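Local coordinates for type III chaperone protein ShcA (Pseudomonas syringae pv. tomato, PDB 4G6T), which probably binds the type III effector HopA1 as a class IA chaperone and is thought to keep it competent for secretion, at residues L25-H30 against L45-A50. Residues are numbered along the deposited sequence; the frame is centred on the assembly and turned at random.
Sequences LVFDDH and LSCDYA
Cys47 sets its sulfur squarely over one face of the Phe27 ring. SG lies 3.5 Å from the centroid of the Phe27 ring and only 13° off the ring normal, so it sits above the middle of the ring, not out over the rim. The shortest approach, from Cys47 SG to Phe27 CZ, is 3.4 Å: a snug sulfur-aromatic contact. Phe27 reaches it with CG beside its backbone N and anti to the carbonyl carbon (chi1 -71°), which swings the ring from the loop toward strand 41-48. Leu45, two residues before Cys47 on that strand, meets the same ring at its border. Its carbonyl oxygen comes in near the ring plane, with Leu45 O 3.7 Å from Phe27 CE1, where the slightly positive C-H rim would suit it. Leu45 CB touches that corner too, 4.1 Å from Phe27 CE1. No hydrogen bond joins the two segments. The fold is the alpha-beta one of the CesT family of type III chaperones, and Phe27 belongs to the loop joining helix 8-19 to strand 32-37, outermost in this chain's antiparallel sheet. In this buried contact the ring also touches Leu13 of the helix, Cys33 and Leu54, while Cys47 packs on Tyr9. Just past the ring the loop turns: Asp28 OD1 accepts a hydrogen bond from the backbone N of His30 at 2.9 Å in an Asx turn, the N-H arriving from above the carboxylate plane, and the same oxygen also accepts one from Thr32 N at the start of the strand. Phe27 O and Asp29 OD1 hydrogen-bond to polar side chains of the other protein chain in the complex, against which His30 and Tyr49 pack as well.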
loop_
_atom_site.group_PDB
_atom_site.type_symbol
_atom_site.label_atom_id
_atom_site.label_comp_id
_atom_site.label_asym_id
_atom_site.label_seq_id
_atom_site.Cartn_x
_atom_site.Cartn_y
_atom_site.Cartn_z
ATOM N N LEU A 25 3.498 5.425 -10.548
ATOM C CA LEU A 25 3.674 5.410 -9.121
ATOM C C LEU A 25 5.111 5.021 -8.817
ATOM O O LEU A 25 5.700 4.270 -9.600
ATOM C CB LEU A 25 2.726 4.389 -8.499
ATOM C CG LEU A 25 1.243 4.743 -8.612
ATOM C CD1 LEU A 25 0.347 3.516 -8.565
ATOM C CD2 LEU A 25 0.907 5.825 -7.585
ATOM N N VAL A 26 5.610 5.480 -7.689
ATOM C CA VAL A 26 6.996 5.229 -7.296
ATOM C C VAL A 26 7.121 4.753 -5.864
ATOM O O VAL A 26 6.360 5.120 -4.969
ATOM C CB VAL A 26 7.928 6.427 -7.523
ATOM C CG1 VAL A 26 7.782 6.923 -8.970
ATOM C CG2 VAL A 26 7.657 7.512 -6.537
ATOM N N PHE A 27 8.114 3.912 -5.626
ATOM C CA PHE A 27 8.476 3.634 -4.257
ATOM C C PHE A 27 9.438 4.693 -3.754
ATOM O O PHE A 27 10.432 5.014 -4.444
ATOM C CB PHE A 27 9.165 2.241 -4.148
ATOM C CG PHE A 27 8.228 1.099 -4.350
ATOM C CD1 PHE A 27 7.240 0.837 -3.404
ATOM C CD2 PHE A 27 8.309 0.253 -5.446
ATOM C CE1 PHE A 27 6.320 -0.164 -3.618
ATOM C CE2 PHE A 27 7.377 -0.757 -5.655
ATOM C CZ PHE A 27 6.430 -0.997 -4.705
ATOM N N ASP A 28 9.207 5.237 -2.567
ATOM C CA ASP A 28 10.156 6.143 -1.962
ATOM C C ASP A 28 11.409 5.447 -1.390
ATOM O O ASP A 28 11.634 4.256 -1.613
ATOM C CB ASP A 28 9.418 7.014 -0.926
ATOM C CG ASP A 28 8.921 6.241 0.322
ATOM O OD1 ASP A 28 9.387 5.143 0.593
ATOM O OD2 ASP A 28 8.096 6.844 1.086
ATOM N N ASP A 29 12.271 6.190 -0.719
ATOM C CA ASP A 29 13.525 5.679 -0.201
ATOM C C ASP A 29 13.356 4.876 1.089
ATOM O O ASP A 29 14.325 4.490 1.733
ATOM C CB ASP A 29 14.514 6.851 0.019
ATOM C CG ASP A 29 15.121 7.370 -1.273
ATOM O OD1 ASP A 29 15.074 6.758 -2.347
ATOM O OD2 ASP A 29 15.717 8.445 -1.197
ATOM N N HIS A 30 12.096 4.619 1.445
ATOM C CA HIS A 30 11.767 3.645 2.476
ATOM C C HIS A 30 11.081 2.462 1.879
ATOM O O HIS A 30 10.573 1.596 2.615
ATOM C CB HIS A 30 10.911 4.280 3.535
ATOM C CG HIS A 30 11.637 5.322 4.313
ATOM N ND1 HIS A 30 12.307 5.035 5.442
ATOM C CD2 HIS A 30 11.808 6.674 4.082
ATOM C CE1 HIS A 30 12.875 6.149 5.915
ATOM N NE2 HIS A 30 12.571 7.154 5.078
ATOM N N LEU A 45 1.676 0.552 -0.396
ATOM C CA LEU A 45 2.404 -0.657 -0.813
ATOM C C LEU A 45 3.811 -0.578 -0.268
ATOM O O LEU A 45 4.502 0.456 -0.425
ATOM C CB LEU A 45 2.475 -0.740 -2.308
ATOM C CG LEU A 45 1.239 -0.864 -3.140
ATOM C CD1 LEU A 45 1.544 -0.910 -4.627
ATOM C CD2 LEU A 45 0.386 -2.055 -2.723
ATOM N N SER A 46 4.288 -1.645 0.384
ATOM C CA SER A 46 5.552 -1.633 1.081
ATOM C C SER A 46 6.375 -2.851 0.668
ATOM O O SER A 46 5.861 -3.979 0.748
ATOM C CB SER A 46 5.353 -1.632 2.592
ATOM O OG SER A 46 6.535 -1.450 3.356
ATOM N N CYS A 47 7.633 -2.620 0.255
ATOM C CA CYS A 47 8.452 -3.710 -0.215
ATOM C C CYS A 47 9.227 -4.315 0.941
ATOM O O CYS A 47 10.019 -3.630 1.579
ATOM C CB CYS A 47 9.497 -3.170 -1.218
ATOM S SG CYS A 47 8.761 -2.554 -2.715
ATOM N N ASP A 48 9.015 -5.598 1.218
ATOM C CA ASP A 48 9.783 -6.242 2.253
ATOM C C ASP A 48 10.816 -7.122 1.565
ATOM O O ASP A 48 10.574 -8.289 1.250
ATOM C CB ASP A 48 8.873 -7.038 3.170
ATOM C CG ASP A 48 9.620 -7.655 4.333
ATOM O OD1 ASP A 48 10.860 -7.621 4.359
ATOM O OD2 ASP A 48 8.919 -8.205 5.235
ATOM N N TYR A 49 11.958 -6.540 1.275
ATOM C CA TYR A 49 12.931 -7.189 0.397
ATOM C C TYR A 49 13.493 -8.441 1.060
ATOM O O TYR A 49 13.603 -9.440 0.380
ATOM C CB TYR A 49 14.105 -6.258 0.062
ATOM C CG TYR A 49 13.737 -4.857 -0.468
ATOM C CD1 TYR A 49 13.248 -4.675 -1.780
ATOM C CD2 TYR A 49 13.819 -3.782 0.353
ATOM C CE1 TYR A 49 12.874 -3.417 -2.220
ATOM C CE2 TYR A 49 13.421 -2.544 -0.105
ATOM C CZ TYR A 49 13.012 -2.365 -1.386
ATOM O OH TYR A 49 12.640 -1.094 -1.834
ATOM N N ALA A 50 13.779 -8.337 2.352
ATOM C CA ALA A 50 14.403 -9.426 3.096
ATOM C C ALA A 50 13.523 -10.646 3.119
ATOM O O ALA A 50 14.033 -11.798 3.029
ATOM C CB ALA A 50 14.742 -8.965 4.494
#